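Local coordinates for PILD processed protein (Shewanella oneidensis, PDB 4D40), which probably forms the structural subunit of a type IV pilus, a surface fibre with a likely role in cell adhesion, at residues Q10-T15 with S35-P40; A19-Y24 with G28-S33; F44-T49 with F53-K58. All blocks are in the same frame, centred on the assembly; numbering follows the deposited sequence. Where two conformers were deposited one is given.

Interaction 1. Residues Q10-T15 with S35-P40; sequences QQYLVT and SLANSP
The loop that follows the long N-terminal helix of this pilin is tied back to that helix through Y12, whose phenol reaches out of helix 2-27 to meet L36 and A37. A chi1 of -177° swings the Y12 ring away from the backbone N and beside the carbonyl carbon, which carries it off the helix surface and sets the hydroxyl against the loop backbone. There Y12 OH accepts the backbone N-H of A37, with N to OH 2.9 Å and a nearly straight angle of 162° at the hydrogen. A water lies 2.5 Å from Y12 OH and donates to the carbonyl O of S35 at 2.9 Å, so the hydroxyl reaches the loop backbone both directly and through solvent. The apolar part of the contact is thin. L36 slants across the phenol and brings its CD2 branch to 4.1 Å from Y12 CE2, and the hydroxyl itself comes within 3.4 Å of L36 CA, while A37 CB stands 3.9 Å from Y12 OH. A phenylalanine in place of Y12 would probably keep much of this packing but leave the A37 N-H without its acceptor and the water with one protein anchor fewer. The two segments bury a modest 135 Å² at the surface. Beyond them the Y12 ring packs edge-to-face with F44 of strand 42-48, L36 also touches F44, Y46 and L57, and N38 OD1 accepts the backbone N-H of F44. On the same helix L13 points away from the loop and packs on the sheet instead. A loop running from the long helix to the first strand, laid back alongside the helix, is characteristic of the alpha-beta loop of type IV pilins.

Interaction 2. Residues A19-Y24 with G28-S33; sequences ALERHY and GLYPAS
Y24 and Y30 meet obliquely, their ring planes 43° apart and their centroids separated by 4.5 Å. Y24 presses one corner onto Y30: its CD2 sits over the middle of the Y30 ring, 3.5 Å from Y30 CZ. E21 OE2 lies in the plane of that same ring, beyond the hydroxyl, with the carboxylate turned 78° against the ring; Y30 OH donates to E21 OE2 across a very short 2.5 Å. A bend at chi2 of E21 (-34°) curls the acid back toward the tyrosine although its CB points away from the loop. These groups lie beside the last turns of helix 2-27, after which G28, at positive phi, is the first residue to leave helical geometry and gives its N-H to Y24 O at 2.7 Å. The chain then turns back along the helix into the alpha-beta loop of the pilin fold. H23 is gripped in two directions. Its ND1 donates within the ring plane to L29 O at 3.2 Å, and P31 CB lies over its face, 3.8 Å from the ring centroid, in a CH-pi contact. P31 also wedges against L20, which it crosses at about a right angle, with P31 CG 3.6 Å from L20 CD2.

Interaction 3. Residues F44-T49 with F53-K58; sequences FSYTPT and FGFSLK
Y46 runs along the face of a beta hairpin, strands 42-48 and 55-61, over L57 and F55 of the partner strand. Strand 42-48 is an outermost strand of the antiparallel sheet, next to 55-61, and the face carrying Y46, P48, F55 and L57 is the one turned to helix 2-27. Y46 CB meets L57 CD2 at 3.8 Å, and this methyl lies near the plane of the tyrosine ring, at its edge beside CD1. A chi1 of 164° carries the ring across to F55: Y46 CE1 comes to 3.5 Å from F55 CB, and the two rings meet obliquely, their planes 46° apart. P48 N lies over the centre of one face of the Y46 ring. At the tip, Y46 OH is hydrogen-bonded to the carbonyl of P31. Within the sheet the backbones pair through hydrogen bonds at S45 with K58 and at T47 with S56. Near the turn T49 OG1 accepts the N-H of G54 and is also bonded to D51. On the opposite face a water links S45 OG, T47 OG1 and S56 O, and K58 curls back at its end to donate from NZ to S56 OG at 2.7 Å.

Overall arrangement
Interactions 1 and 2 fasten the loop after helix 2-27 back onto that helix, with centres about 16 Å apart, whereas interaction 3 joins the first two strands of the sheet. Interaction 1 is a small surface contact resting on one phenol and a water. Interaction 2, partly buried, is richer in aromatic packing, and its side-chain hydrogen bonds come from a histidine and a tyrosine, beside one backbone bond at the helix end. Interaction 3, of similar extent, relies on backbone pairing, with apolar side chains toward the helix and polar ones on the other face. Both loop contacts reach the hairpin: N38 and F44 link interactions 1 and 3, while P31 and Y46 link 2 and 3.

Interaction 1. Residues Q10-T15 with S35-P40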
loop_
_atom_site.group_PDB
_atom_site.type_symbol
_atom_site.label_atom_id
_atom_site.label_comp_id
_atom_site.label_asym_id
_atom_site.label_seq_id
_atom_site.Cartn_x
_atom_site.Cartn_y
_atom_site.Cartn_z
ATOM N N GLN A 10 -3.204 5.963 2.378
ATOM C CA GLN A 10 -3.252 5.860 0.926
ATOM C C GLN A 10 -2.070 6.586 0.298
ATOM O O GLN A 10 -1.427 6.066 -0.614
ATOM C CB GLN A 10 -4.568 6.424 0.387
ATOM C CG GLN A 10 -5.754 5.510 0.631
ATOM C CD GLN A 10 -7.086 6.132 0.271
ATOM O OE1 GLN A 10 -7.162 7.089 -0.504
ATOM N NE2 GLN A 10 -8.156 5.585 0.838
ATOM N N GLN A 11 -1.778 7.781 0.797
ATOM C CA GLN A 11 -0.678 8.573 0.263
ATOM C C GLN A 11 0.645 7.848 0.440
ATOM O O GLN A 11 1.524 7.937 -0.410
ATOM C CB GLN A 11 -0.622 9.938 0.943
ATOM C CG GLN A 11 -1.722 10.884 0.508
ATOM C CD GLN A 11 -1.676 12.204 1.256
ATOM O OE1 GLN A 11 -1.958 12.262 2.452
ATOM N NE2 GLN A 11 -1.310 13.268 0.553
ATOM N N TYR A 12 0.770 7.107 1.536
ATOM C CA TYR A 12 2.010 6.405 1.836
ATOM C C TYR A 12 2.148 5.173 0.961
ATOM O O TYR A 12 3.255 4.827 0.552
ATOM C CB TYR A 12 2.064 6.018 3.311
ATOM C CG TYR A 12 3.354 5.354 3.726
ATOM C CD1 TYR A 12 4.566 6.001 3.577
ATOM C CD2 TYR A 12 3.357 4.084 4.288
ATOM C CE1 TYR A 12 5.747 5.405 3.961
ATOM C CE2 TYR A 12 4.537 3.482 4.678
ATOM C CZ TYR A 12 5.729 4.149 4.513
ATOM O OH TYR A 12 6.910 3.561 4.902
ATOM N N LEU A 13 1.030 4.505 0.687
ATOM C CA LEU A 13 1.037 3.376 -0.244
ATOM C C LEU A 13 1.485 3.859 -1.614
ATOM O O LEU A 13 2.226 3.162 -2.308
ATOM C CB LEU A 13 -0.338 2.721 -0.336
ATOM C CG LEU A 13 -0.813 2.010 0.938
ATOM C CD1 LEU A 13 -2.254 1.566 0.789
ATOM C CD2 LEU A 13 0.063 0.826 1.239
ATOM N N VAL A 14 1.048 5.059 -1.987
ATOM C CA VAL A 14 1.359 5.598 -3.310
ATOM C C VAL A 14 2.847 5.919 -3.433
ATOM O O VAL A 14 3.483 5.514 -4.403
ATOM C CB VAL A 14 0.498 6.845 -3.616
ATOM C CG1 VAL A 14 1.046 7.641 -4.809
ATOM C CG2 VAL A 14 -0.932 6.415 -3.889
ATOM N N THR A 15 3.420 6.620 -2.459
ATOM C CA THR A 15 4.837 6.958 -2.565
ATOM C C THR A 15 5.666 5.674 -2.465
ATOM O O THR A 15 6.743 5.571 -3.055
ATOM C CB THR A 15 5.277 7.986 -1.505
ATOM O OG1 THR A 15 4.910 7.535 -0.203
ATOM C CG2 THR A 15 4.623 9.330 -1.775
ATOM N N SER A 35 11.244 -1.713 3.174
ATOM C CA SER A 35 11.074 -1.241 4.540
ATOM C C SER A 35 9.926 -0.242 4.604
ATOM O O SER A 35 9.915 0.756 3.880
ATOM C CB SER A 35 12.367 -0.607 5.055
ATOM O OG SER A 35 12.243 -0.243 6.417
ATOM N N LEU A 36 8.957 -0.520 5.468
ATOM C CA LEU A 36 7.783 0.327 5.606
ATOM C C LEU A 36 7.597 0.685 7.065
ATOM O O LEU A 36 7.908 -0.112 7.947
ATOM C CB LEU A 36 6.538 -0.373 5.069
ATOM C CG LEU A 36 6.568 -0.770 3.592
ATOM C CD1 LEU A 36 5.421 -1.714 3.290
ATOM C CD2 LEU A 36 6.498 0.467 2.719
ATOM N N ALA A 37 7.096 1.890 7.309
ATOM C CA ALA A 37 6.913 2.392 8.670
ATOM C C ALA A 37 5.463 2.285 9.103
ATOM O O ALA A 37 4.586 2.880 8.485
ATOM C CB ALA A 37 7.376 3.828 8.760
ATOM N N ASN A 38 5.212 1.536 10.174
ATOM C CA ASN A 38 3.871 1.449 10.740
ATOM C C ASN A 38 3.530 2.643 11.623
ATOM O O ASN A 38 4.413 3.375 12.078
ATOM C CB ASN A 38 3.709 0.165 11.553
ATOM C CG ASN A 38 3.730 -1.069 10.691
ATOM O OD1 ASN A 38 3.586 -0.986 9.478
ATOM N ND2 ASN A 38 3.899 -2.227 11.317
ATOM N N SER A 39 2.234 2.826 11.847
ATOM C CA SER A 39 1.715 3.864 12.728
ATOM C C SER A 39 0.804 3.211 13.749
ATOM O O SER A 39 0.523 2.025 13.654
ATOM C CB SER A 39 0.939 4.912 11.934
ATOM O OG SER A 39 -0.333 4.405 11.563
ATOM N N PRO A 40 0.320 3.984 14.721
ATOM C CA PRO A 40 -0.658 3.417 15.655
ATOM C C PRO A 40 -1.967 3.002 14.980
ATOM O O PRO A 40 -2.761 2.285 15.598
ATOM C CB PRO A 40 -0.900 4.561 16.640
ATOM C CG PRO A 40 0.329 5.402 16.555
ATOM C CD PRO A 40 0.761 5.329 15.130
HETATM O O HOH W 1 9.018 3.544 3.648
#

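Interaction 2. Residues A19-Y24 with G28-S33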
loop_
_atom_site.group_PDB
_atom_site.type_symbol
_atom_site.label_atom_id
_atom_site.label_comp_id
_atom_site.label_asym_id
_atom_site.label_seq_id
_atom_site.Cartn_x
_atom_site.Cartn_y
_atom_site.Cartn_z
ATOM N N ALA A 19 8.364 4.268 -5.344
ATOM C CA ALA A 19 9.718 3.811 -5.075
ATOM C C ALA A 19 9.948 2.423 -5.683
ATOM O O ALA A 19 11.027 2.141 -6.208
ATOM C CB ALA A 19 9.980 3.791 -3.582
ATOM N N LEU A 20 8.936 1.566 -5.611
ATOM C CA LEU A 20 9.032 0.231 -6.189
ATOM C C LEU A 20 9.223 0.299 -7.703
ATOM O O LEU A 20 9.967 -0.505 -8.256
ATOM C CB LEU A 20 7.795 -0.597 -5.841
ATOM C CG LEU A 20 7.696 -1.007 -4.365
ATOM C CD1 LEU A 20 6.295 -1.494 -4.045
ATOM C CD2 LEU A 20 8.729 -2.080 -4.022
ATOM N N GLU A 21 8.576 1.257 -8.367
ATOM C CA GLU A 21 8.732 1.401 -9.820
ATOM C C GLU A 21 10.136 1.874 -10.194
ATOM O O GLU A 21 10.635 1.552 -11.268
ATOM C CB GLU A 21 7.709 2.381 -10.404
ATOM C CG GLU A 21 6.323 1.844 -10.755
ATOM C CD GLU A 21 6.298 0.408 -11.257
ATOM O OE1 GLU A 21 6.870 0.101 -12.326
ATOM O OE2 GLU A 21 5.671 -0.416 -10.580
ATOM N N ARG A 22 10.772 2.649 -9.318
ATOM C CA ARG A 22 12.133 3.096 -9.580
ATOM C C ARG A 22 13.078 1.905 -9.506
ATOM O O ARG A 22 14.003 1.780 -10.310
ATOM C CB ARG A 22 12.553 4.189 -8.594
ATOM C CG ARG A 22 11.969 5.548 -8.916
ATOM C CD ARG A 22 12.669 6.661 -8.143
ATOM N NE ARG A 22 12.347 6.607 -6.720
ATOM C CZ ARG A 22 11.236 7.103 -6.181
ATOM N NH1 ARG A 22 10.319 7.691 -6.940
ATOM N NH2 ARG A 22 11.036 7.000 -4.875
ATOM N N HIS A 23 12.827 1.019 -8.549
ATOM C CA HIS A 23 13.610 -0.203 -8.447
ATOM C C HIS A 23 13.379 -1.073 -9.675
ATOM O O HIS A 23 14.325 -1.593 -10.262
ATOM C CB HIS A 23 13.249 -0.978 -7.182
ATOM C CG HIS A 23 14.142 -2.151 -6.931
ATOM N ND1 HIS A 23 13.950 -3.375 -7.532
ATOM C CD2 HIS A 23 15.242 -2.284 -6.151
ATOM C CE1 HIS A 23 14.885 -4.216 -7.127
ATOM N NE2 HIS A 23 15.685 -3.577 -6.293
ATOM N N TYR A 24 12.111 -1.209 -10.057
ATOM C CA TYR A 24 11.731 -2.008 -11.216
ATOM C C TYR A 24 12.401 -1.480 -12.481
ATOM O O TYR A 24 12.853 -2.257 -13.330
ATOM C CB TYR A 24 10.205 -2.016 -11.384
ATOM C CG TYR A 24 9.697 -3.006 -12.414
ATOM C CD1 TYR A 24 9.653 -2.681 -13.764
ATOM C CD2 TYR A 24 9.257 -4.261 -12.030
ATOM C CE1 TYR A 24 9.186 -3.591 -14.705
ATOM C CE2 TYR A 24 8.791 -5.173 -12.959
ATOM C CZ TYR A 24 8.753 -4.834 -14.288
ATOM O OH TYR A 24 8.284 -5.749 -15.210
ATOM N N GLY A 28 14.428 -4.432 -13.618
ATOM C CA GLY A 28 13.538 -5.246 -14.430
ATOM C C GLY A 28 12.641 -6.152 -13.615
ATOM O O GLY A 28 11.867 -6.927 -14.179
ATOM N N LEU A 29 12.752 -6.033 -12.293
ATOM C CA LEU A 29 12.013 -6.852 -11.336
ATOM C C LEU A 29 11.718 -6.030 -10.089
ATOM O O LEU A 29 12.411 -5.058 -9.811
ATOM C CB LEU A 29 12.812 -8.094 -10.942
ATOM C CG LEU A 29 13.013 -9.201 -11.973
ATOM C CD1 LEU A 29 13.964 -10.239 -11.410
ATOM C CD2 LEU A 29 11.685 -9.835 -12.363
ATOM N N TYR A 30 10.701 -6.420 -9.331
ATOM C CA TYR A 30 10.463 -5.793 -8.032
ATOM C C TYR A 30 11.389 -6.417 -6.995
ATOM O O TYR A 30 11.855 -7.539 -7.178
ATOM C CB TYR A 30 8.996 -5.929 -7.622
ATOM C CG TYR A 30 8.076 -5.120 -8.497
ATOM C CD1 TYR A 30 8.107 -3.728 -8.468
ATOM C CD2 TYR A 30 7.183 -5.740 -9.362
ATOM C CE1 TYR A 30 7.267 -2.978 -9.271
ATOM C CE2 TYR A 30 6.342 -4.995 -10.170
ATOM C CZ TYR A 30 6.393 -3.618 -10.125
ATOM O OH TYR A 30 5.553 -2.882 -10.930
ATOM N N PRO A 31 11.670 -5.686 -5.901
ATOM C CA PRO A 31 12.601 -6.172 -4.876
ATOM C C PRO A 31 12.020 -7.246 -3.968
ATOM O O PRO A 31 10.803 -7.370 -3.853
ATOM C CB PRO A 31 12.912 -4.914 -4.065
ATOM C CG PRO A 31 11.708 -4.059 -4.234
ATOM C CD PRO A 31 11.249 -4.298 -5.642
ATOM N N ALA A 32 12.902 -7.990 -3.313
ATOM C CA ALA A 32 12.493 -9.049 -2.401
ATOM C C ALA A 32 11.768 -8.488 -1.182
ATOM O O ALA A 32 10.924 -9.166 -0.592
ATOM C CB ALA A 32 13.697 -9.856 -1.964
ATOM N N SER A 33 12.110 -7.259 -0.800
ATOM C CA SER A 33 11.520 -6.618 0.376
ATOM C C SER A 33 11.515 -5.100 0.263
ATOM O O SER A 33 12.207 -4.531 -0.574
ATOM C CB SER A 33 12.280 -7.023 1.644
ATOM O OG SER A 33 13.624 -6.569 1.607
#

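Interaction 3. Residues F44-T49 with F53-K58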
loop_
_atom_site.group_PDB
_atom_site.type_symbol
_atom_site.label_atom_id
_atom_site.label_comp_id
_atom_site.label_asym_id
_atom_site.label_seq_id
_atom_site.Cartn_x
_atom_site.Cartn_y
_atom_site.Cartn_z
ATOM N N PHE A 44 1.624 -1.628 7.653
ATOM C CA PHE A 44 1.887 -1.700 6.214
ATOM C C PHE A 44 2.721 -2.923 5.850
ATOM O O PHE A 44 3.632 -3.304 6.590
ATOM C CB PHE A 44 2.600 -0.435 5.743
ATOM C CG PHE A 44 1.811 0.821 5.959
ATOM C CD1 PHE A 44 0.916 1.271 5.001
ATOM C CD2 PHE A 44 1.961 1.556 7.124
ATOM C CE1 PHE A 44 0.190 2.433 5.201
ATOM C CE2 PHE A 44 1.243 2.715 7.323
ATOM C CZ PHE A 44 0.351 3.151 6.360
ATOM N N SER A 45 2.408 -3.534 4.710
ATOM C CA SER A 45 3.151 -4.691 4.241
ATOM C C SER A 45 3.381 -4.622 2.738
ATOM O O SER A 45 2.591 -4.030 2.008
ATOM C CB SER A 45 2.411 -5.989 4.593
ATOM O OG SER A 45 1.146 -6.061 3.943
ATOM N N TYR A 46 4.487 -5.221 2.313
ATOM C CA TYR A 46 4.843 -5.375 0.907
ATOM C C TYR A 46 5.020 -6.854 0.614
ATOM O O TYR A 46 5.818 -7.526 1.278
ATOM C CB TYR A 46 6.130 -4.616 0.596
ATOM C CG TYR A 46 6.789 -4.995 -0.711
ATOM C CD1 TYR A 46 6.246 -4.591 -1.911
ATOM C CD2 TYR A 46 7.974 -5.729 -0.738
ATOM C CE1 TYR A 46 6.850 -4.916 -3.120
ATOM C CE2 TYR A 46 8.594 -6.053 -1.949
ATOM C CZ TYR A 46 8.013 -5.638 -3.133
ATOM O OH TYR A 46 8.600 -5.945 -4.345
ATOM N N THR A 47 4.271 -7.354 -0.365
ATOM C CA THR A 47 4.330 -8.760 -0.771
ATOM C C THR A 47 4.585 -8.864 -2.268
ATOM O O THR A 47 3.665 -8.682 -3.067
ATOM C CB THR A 47 3.023 -9.504 -0.434
ATOM O OG1 THR A 47 2.726 -9.336 0.957
ATOM C CG2 THR A 47 3.146 -10.987 -0.726
ATOM N N PRO A 48 5.837 -9.151 -2.652
ATOM C CA PRO A 48 6.095 -9.389 -4.072
ATOM C C PRO A 48 5.552 -10.734 -4.508
ATOM O O PRO A 48 5.357 -11.628 -3.684
ATOM C CB PRO A 48 7.620 -9.363 -4.160
ATOM C CG PRO A 48 8.071 -9.843 -2.828
ATOM C CD PRO A 48 7.050 -9.346 -1.834
ATOM N N THR A 49 5.300 -10.879 -5.799
ATOM C CA THR A 49 4.968 -12.180 -6.336
ATOM C C THR A 49 6.228 -13.027 -6.372
ATOM O O THR A 49 7.340 -12.505 -6.310
ATOM C CB THR A 49 4.363 -12.078 -7.732
ATOM O OG1 THR A 49 5.298 -11.437 -8.608
ATOM C CG2 THR A 49 3.085 -11.276 -7.685
ATOM N N PHE A 53 7.482 -10.068 -10.716
ATOM C CA PHE A 53 6.903 -9.180 -11.727
ATOM C C PHE A 53 5.650 -8.451 -11.235
ATOM O O PHE A 53 5.119 -7.583 -11.940
ATOM C CB PHE A 53 6.576 -9.966 -12.999
ATOM C CG PHE A 53 7.778 -10.266 -13.849
ATOM C CD1 PHE A 53 8.482 -9.243 -14.460
ATOM C CD2 PHE A 53 8.199 -11.573 -14.046
ATOM C CE1 PHE A 53 9.591 -9.519 -15.251
ATOM C CE2 PHE A 53 9.306 -11.854 -14.832
ATOM C CZ PHE A 53 9.998 -10.825 -15.440
ATOM N N GLY A 54 5.189 -8.795 -10.034
ATOM C CA GLY A 54 4.058 -8.126 -9.414
ATOM C C GLY A 54 4.280 -7.884 -7.933
ATOM O O GLY A 54 5.269 -8.352 -7.369
ATOM N N PHE A 55 3.366 -7.150 -7.305
ATOM C CA PHE A 55 3.377 -6.989 -5.853
ATOM C C PHE A 55 2.022 -6.554 -5.322
ATOM O O PHE A 55 1.153 -6.113 -6.073
ATOM C CB PHE A 55 4.434 -5.962 -5.414
ATOM C CG PHE A 55 4.101 -4.538 -5.788
ATOM C CD1 PHE A 55 3.210 -3.791 -5.039
ATOM C CD2 PHE A 55 4.696 -3.942 -6.894
ATOM C CE1 PHE A 55 2.909 -2.491 -5.378
ATOM C CE2 PHE A 55 4.402 -2.647 -7.233
ATOM C CZ PHE A 55 3.503 -1.914 -6.471
ATOM N N SER A 56 1.874 -6.659 -4.007
ATOM C CA SER A 56 0.742 -6.087 -3.302
ATOM C C SER A 56 1.243 -5.304 -2.102
ATOM O O SER A 56 1.962 -5.846 -1.259
ATOM C CB SER A 56 -0.226 -7.170 -2.839
ATOM O OG SER A 56 -1.226 -6.611 -2.002
ATOM N N LEU A 57 0.863 -4.032 -2.045
ATOM C CA LEU A 57 1.081 -3.200 -0.866
ATOM C C LEU A 57 -0.223 -3.143 -0.096
ATOM O O LEU A 57 -1.278 -2.921 -0.697
ATOM C CB LEU A 57 1.523 -1.786 -1.255
ATOM C CG LEU A 57 2.972 -1.603 -1.689
ATOM C CD1 LEU A 57 3.149 -0.258 -2.400
ATOM C CD2 LEU A 57 3.892 -1.699 -0.482
ATOM N N LYS A 58 -0.175 -3.346 1.221
ATOM C CA LYS A 58 -1.394 -3.262 2.012
ATOM C C LYS A 58 -1.218 -2.374 3.223
ATOM O O LYS A 58 -0.128 -2.271 3.787
ATOM C CB LYS A 58 -1.856 -4.640 2.482
ATOM C CG LYS A 58 -2.191 -5.595 1.352
ATOM C CD LYS A 58 -2.800 -6.874 1.891
ATOM C CE LYS A 58 -3.499 -7.652 0.799
ATOM N NZ LYS A 58 -2.511 -8.186 -0.165
HETATM O O HOH W 2 1.271 -6.979 1.315
#